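Local structure of RagB/SusD domain protein (5J90) at residues D103-S108 and Q114-S119; P35-I40 and S182-T187. The protein binds chitin as a SusD homolog, probably at the cell surface as the glycan-capturing partner of an outer-membrane uptake system. One frame throughout, in Å; residues are numbered along the deposited sequence.

Contact 1: residues D103-S108 and Q114-S119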
loop_
_atom_site.group_PDB
_atom_site.type_symbol
_atom_site.label_atom_id
_atom_site.label_comp_id
_atom_site.label_asym_id
_atom_site.label_seq_id
_atom_site.Cartn_x
_atom_site.Cartn_y
_atom_site.Cartn_z
ATOM N N ASP A 103 19.937 18.255 -19.474
ATOM C CA ASP A 103 20.843 19.056 -20.291
ATOM C C ASP A 103 20.249 20.439 -20.550
ATOM O O ASP A 103 20.924 21.452 -20.384
ATOM C CB ASP A 103 21.130 18.327 -21.607
ATOM C CG ASP A 103 22.315 18.903 -22.363
ATOM O OD1 ASP A 103 23.319 19.284 -21.723
ATOM O OD2 ASP A 103 22.238 18.954 -23.608
ATOM N N ILE A 104 18.978 20.484 -20.949
ATOM C CA ILE A 104 18.302 21.763 -21.164
ATOM C C ILE A 104 18.290 22.598 -19.883
ATOM O O ILE A 104 18.550 23.804 -19.919
ATOM C CB ILE A 104 16.860 21.583 -21.702
ATOM C CG1 ILE A 104 16.883 20.993 -23.112
ATOM C CG2 ILE A 104 16.115 22.919 -21.703
ATOM C CD1 ILE A 104 15.554 20.434 -23.553
ATOM N N ALA A 105 18.006 21.968 -18.747
ATOM C CA ALA A 105 17.975 22.702 -17.487
ATOM C C ALA A 105 19.343 23.304 -17.187
ATOM O O ALA A 105 19.445 24.469 -16.789
ATOM C CB ALA A 105 17.525 21.793 -16.348
ATOM N N ASN A 106 20.395 22.514 -17.391
ATOM C CA ASN A 106 21.748 22.997 -17.124
ATOM C C ASN A 106 22.094 24.230 -17.956
ATOM O O ASN A 106 22.743 25.155 -17.471
ATOM C CB ASN A 106 22.784 21.896 -17.360
ATOM C CG ASN A 106 22.654 20.756 -16.375
ATOM O OD1 ASN A 106 22.135 20.933 -15.274
ATOM N ND2 ASN A 106 23.121 19.578 -16.767
ATOM N N LYS A 107 21.643 24.244 -19.203
ATOM C CA LYS A 107 21.966 25.333 -20.119
ATOM C C LYS A 107 21.043 26.535 -19.957
ATOM O O LYS A 107 21.422 27.664 -20.283
ATOM C CB LYS A 107 21.885 24.849 -21.567
ATOM C CG LYS A 107 22.880 23.763 -21.954
ATOM C CD LYS A 107 22.557 23.243 -23.348
ATOM C CE LYS A 107 23.485 22.125 -23.780
ATOM N NZ LYS A 107 23.075 21.562 -25.103
ATOM N N SER A 108 19.830 26.306 -19.462
ATOM C CA SER A 108 18.806 27.345 -19.523
ATOM C C SER A 108 18.348 27.898 -18.177
ATOM O O SER A 108 17.885 29.037 -18.105
ATOM C CB SER A 108 17.592 26.861 -20.321
ATOM O OG SER A 108 16.851 25.897 -19.595
ATOM N N GLN A 114 12.227 30.562 -20.000
ATOM C CA GLN A 114 11.084 30.094 -20.773
ATOM C C GLN A 114 11.358 28.681 -21.290
ATOM O O GLN A 114 10.485 27.810 -21.241
ATOM C CB GLN A 114 10.715 31.058 -21.916
ATOM C CG GLN A 114 11.647 31.053 -23.130
ATOM C CD GLN A 114 12.867 31.944 -22.960
ATOM O OE1 GLN A 114 13.479 31.992 -21.895
ATOM N NE2 GLN A 114 13.225 32.660 -24.023
ATOM N N PHE A 115 12.580 28.441 -21.753
ATOM C CA PHE A 115 12.948 27.109 -22.227
ATOM C C PHE A 115 13.069 26.119 -21.067
ATOM O O PHE A 115 12.708 24.949 -21.205
ATOM C CB PHE A 115 14.237 27.150 -23.050
ATOM C CG PHE A 115 14.094 27.880 -24.358
ATOM C CD1 PHE A 115 13.365 27.330 -25.399
ATOM C CD2 PHE A 115 14.686 29.116 -24.544
ATOM C CE1 PHE A 115 13.228 28.001 -26.603
ATOM C CE2 PHE A 115 14.553 29.795 -25.744
ATOM C CZ PHE A 115 13.823 29.237 -26.771
ATOM N N TYR A 116 13.571 26.588 -19.931
ATOM C CA TYR A 116 13.627 25.751 -18.736
ATOM C C TYR A 116 12.215 25.306 -18.346
ATOM O O TYR A 116 11.966 24.124 -18.121
ATOM C CB TYR A 116 14.304 26.501 -17.590
ATOM C CG TYR A 116 14.311 25.769 -16.262
ATOM C CD1 TYR A 116 14.713 24.439 -16.174
ATOM C CD2 TYR A 116 13.941 26.418 -15.093
ATOM C CE1 TYR A 116 14.733 23.776 -14.951
ATOM C CE2 TYR A 116 13.958 25.767 -13.869
ATOM C CZ TYR A 116 14.350 24.446 -13.807
ATOM O OH TYR A 116 14.365 23.793 -12.590
ATOM N N ALA A 117 11.290 26.252 -18.268
ATOM C CA ALA A 117 9.899 25.940 -17.946
ATOM C C ALA A 117 9.299 24.899 -18.888
ATOM O O ALA A 117 8.674 23.930 -18.446
ATOM C CB ALA A 117 9.056 27.209 -17.960
ATOM N N LEU A 118 9.492 25.083 -20.191
ATOM C CA LEU A 118 8.933 24.155 -21.161
ATOM C C LEU A 118 9.558 22.771 -20.992
ATOM O O LEU A 118 8.864 21.750 -21.107
ATOM C CB LEU A 118 9.107 24.684 -22.594
ATOM C CG LEU A 118 8.233 25.914 -22.852
ATOM C CD1 LEU A 118 8.756 26.713 -24.047
ATOM C CD2 LEU A 118 6.780 25.510 -23.080
ATOM N N SER A 119 10.860 22.730 -20.705
ATOM C CA SER A 119 11.538 21.449 -20.495
ATOM C C SER A 119 10.967 20.721 -19.279
ATOM O O SER A 119 10.859 19.492 -19.301
ATOM C CB SER A 119 13.065 21.606 -20.373
ATOM O OG SER A 119 13.459 22.096 -19.105
#

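Contact 2: residues P35-I40 and S182-T187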
loop_
_atom_site.group_PDB
_atom_site.type_symbol
_atom_site.label_atom_id
_atom_site.label_comp_id
_atom_site.label_asym_id
_atom_site.label_seq_id
_atom_site.Cartn_x
_atom_site.Cartn_y
_atom_site.Cartn_z
ATOM N N PRO A 35 14.344 15.207 -29.249
ATOM C CA PRO A 35 14.359 13.846 -28.693
ATOM C C PRO A 35 13.361 13.659 -27.542
ATOM O O PRO A 35 12.922 12.533 -27.324
ATOM C CB PRO A 35 15.793 13.670 -28.177
ATOM C CG PRO A 35 16.583 14.805 -28.725
ATOM C CD PRO A 35 15.651 15.886 -29.165
ATOM N N MET A 36 13.022 14.722 -26.817
ATOM C CA MET A 36 11.958 14.612 -25.809
ATOM C C MET A 36 10.615 14.350 -26.492
ATOM O O MET A 36 9.917 13.388 -26.164
ATOM C CB MET A 36 11.888 15.860 -24.927
ATOM C CG MET A 36 13.189 16.163 -24.217
ATOM S SD MET A 36 13.060 17.513 -23.014
ATOM C CE MET A 36 12.172 16.677 -21.684
ATOM N N PHE A 37 10.268 15.190 -27.466
ATOM C CA PHE A 37 9.016 15.047 -28.204
ATOM C C PHE A 37 8.883 13.687 -28.871
ATOM O O PHE A 37 7.786 13.129 -28.951
ATOM C CB PHE A 37 8.922 16.117 -29.302
ATOM C CG PHE A 37 8.568 17.495 -28.800
ATOM C CD1 PHE A 37 7.429 17.711 -28.032
ATOM C CD2 PHE A 37 9.373 18.585 -29.115
ATOM C CE1 PHE A 37 7.106 18.987 -27.597
ATOM C CE2 PHE A 37 9.052 19.859 -28.681
ATOM C CZ PHE A 37 7.917 20.061 -27.917
ATOM N N ASN A 38 10.004 13.165 -29.365
ATOM C CA ASN A 38 9.989 11.951 -30.172
ATOM C C ASN A 38 10.090 10.658 -29.371
ATOM O O ASN A 38 10.050 9.570 -29.943
ATOM C CB ASN A 38 11.109 11.984 -31.221
ATOM C CG ASN A 38 10.808 12.931 -32.358
ATOM O OD1 ASN A 38 9.645 13.162 -32.699
ATOM N ND2 ASN A 38 11.854 13.498 -32.946
ATOM N N ASN A 39 10.216 10.775 -28.051
ATOM C CA ASN A 39 10.465 9.584 -27.227
ATOM C C ASN A 39 9.650 9.462 -25.951
ATOM O O ASN A 39 9.968 8.638 -25.105
ATOM C CB ASN A 39 11.960 9.421 -26.920
ATOM C CG ASN A 39 12.774 9.101 -28.161
ATOM O OD1 ASN A 39 12.854 7.943 -28.588
ATOM N ND2 ASN A 39 13.369 10.123 -28.755
ATOM N N ILE A 40 8.607 10.268 -25.798
ATOM C CA ILE A 40 7.631 10.009 -24.737
ATOM C C ILE A 40 6.971 8.677 -25.072
ATOM O O ILE A 40 7.009 7.727 -24.282
ATOM C CB ILE A 40 6.608 11.146 -24.614
ATOM C CG1 ILE A 40 7.326 12.428 -24.192
ATOM C CG2 ILE A 40 5.490 10.779 -23.626
ATOM C CD1 ILE A 40 6.553 13.686 -24.517
ATOM N N SER A 182 6.269 34.685 -27.851
ATOM C CA SER A 182 6.893 33.367 -27.751
ATOM C C SER A 182 8.143 33.247 -28.613
ATOM O O SER A 182 8.204 33.783 -29.721
ATOM C CB SER A 182 5.917 32.264 -28.151
ATOM O OG SER A 182 6.578 31.004 -28.156
ATOM N N THR A 183 9.134 32.530 -28.099
ATOM C CA THR A 183 10.318 32.195 -28.874
ATOM C C THR A 183 10.410 30.683 -29.076
ATOM O O THR A 183 11.498 30.144 -29.286
ATOM C CB THR A 183 11.603 32.716 -28.197
ATOM O OG1 THR A 183 11.626 32.325 -26.818
ATOM C CG2 THR A 183 11.660 34.237 -28.278
ATOM N N PHE A 184 9.261 30.008 -29.041
ATOM C CA PHE A 184 9.228 28.542 -29.056
ATOM C C PHE A 184 8.549 27.919 -30.281
ATOM O O PHE A 184 8.611 26.710 -30.470
ATOM C CB PHE A 184 8.563 28.029 -27.765
ATOM C CG PHE A 184 8.779 26.555 -27.487
ATOM C CD1 PHE A 184 10.053 26.038 -27.310
ATOM C CD2 PHE A 184 7.693 25.697 -27.369
ATOM C CE1 PHE A 184 10.243 24.681 -27.029
ATOM C CE2 PHE A 184 7.877 24.347 -27.087
ATOM C CZ PHE A 184 9.151 23.839 -26.930
ATOM N N GLU A 185 7.910 28.725 -31.128
ATOM C CA GLU A 185 7.131 28.132 -32.217
ATOM C C GLU A 185 7.940 27.204 -33.134
ATOM O O GLU A 185 7.491 26.106 -33.458
ATOM C CB GLU A 185 6.388 29.187 -33.056
ATOM C CG GLU A 185 5.561 28.540 -34.158
ATOM C CD GLU A 185 4.629 29.494 -34.881
ATOM O OE1 GLU A 185 4.655 30.709 -34.595
ATOM O OE2 GLU A 185 3.865 29.007 -35.740
ATOM N N SER A 186 9.132 27.635 -33.534
ATOM C CA SER A 186 9.942 26.838 -34.457
ATOM C C SER A 186 10.454 25.535 -33.838
ATOM O O SER A 186 10.836 24.608 -34.553
ATOM C CB SER A 186 11.109 27.658 -35.019
ATOM O OG SER A 186 12.009 28.054 -34.003
ATOM N N THR A 187 10.446 25.466 -32.510
ATOM C CA THR A 187 10.928 24.283 -31.798
ATOM C C THR A 187 9.779 23.351 -31.391
ATOM O O THR A 187 9.965 22.138 -31.266
ATOM C CB THR A 187 11.723 24.692 -30.550
ATOM O OG1 THR A 187 12.805 25.557 -30.925
ATOM C CG2 THR A 187 12.286 23.478 -29.837
#

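Contact 1: residues D103-S108 and Q114-S119
Ser108 and Ala105 meet Tyr116 where the end of helix 83-108 lies against the start of helix 113-134. The two form a helical hairpin, in a family that belongs to the TPR clan; the short segments run nearly antiparallel, at 160°, their axes 8.8 Å apart, a closeness that alanine and serine allow because little side chain has to fit between the backbones. Tyr116 turns CG anti to its backbone N (chi1 175°), which carries the ring alongside the facing helix instead of into it. The Ala105 methyl then meets the ring obliquely, Ala105 CB lying 3.7 Å from Tyr116 CE1. One turn on, the Ser108 hydroxyl rests against the root of the same side chain, with Ser108 OG 3.3 Å from Tyr116 CB. That hydroxyl is spent within its own helix: Ser108 OG donates to Ile104 O at 2.7 Å, arriving from above the carbonyl plane. On the other flank Ile104 CG2 reaches Ser119 CB at 3.6 Å, while the neighbours of Ile104 on helix 33-37 include Phe33 and Met36. Ser119 in turn folds its OG back onto Tyr116 O (2.7 Å). An alanine in place of Ser108 would remove OG and probably leave a small gap beside Tyr116 CB, with Ile104 O deprived of its hydroxyl donor. Both serines answer carbonyls of their own helices, so small polar residues can sit in a buried interface whose cross-helix contacts are made by van der Waals packing.

Contact 2: residues P35-I40 and S182-T187
A buried aromatic contact joins helix 33-37 to the loop between helices 154-177 and 196-213. Phe37 and Phe184 reach toward each other from opposite directions, and their leading carbons, Phe37 CZ and Phe184 CZ, come to 4.1 Å. Phe184 CZ sits at the edge of the Phe37 ring, near its plane, and the ring-to-ring contact is carried by this one pair of carbons. Phe184 places CG anti to its backbone N (chi1 -165°), sending the ring from the loop toward the helix. The Phe37 ring also brings CE2 to 3.6 Å from the backbone carbonyl Thr187 O, an oblique approach. In the SusD-like helical fold, this joins the first helix of the modelled chain to a loop more than 140 residues further on; Trp199 and Leu122 add apolar surface round Phe37, while Phe33 meets Phe184 edge-to-face. The loop is shaped from within by an ST turn, Ser182 OG accepting from Phe184 N at 3.0 Å, a role suited to a short hydroxyl side chain. On the Phe37 side, Asn39 turns back along its own segment, and its ND2 gives a straight bond (166°) to a lone pair of Pro35 O, 2.8 Å away and in the carbonyl plane.

Contacts 1 and 2 are neighbours, their centres about 12 Å apart, and in sequence the hairpin of contact 1 is nested inside the long loop that contact 2 closes. They meet chiefly through 114-119 and 182-187, and also where Ile104 touches Met36. Leu118 CD1 packs 3.4 Å from Phe184 CG, and Phe115 CE1 lies 3.8 Å from Phe184 CD1, so the ring that meets Phe37 also rests on helix 113-134. Phe33, in helix 33-37, also links the two, touching Ile104, Phe115 and Leu118 as well as Phe184. The centres of contacts 1 and 2 lie about 25 and 20 Å from the chain centre, on the same side of it.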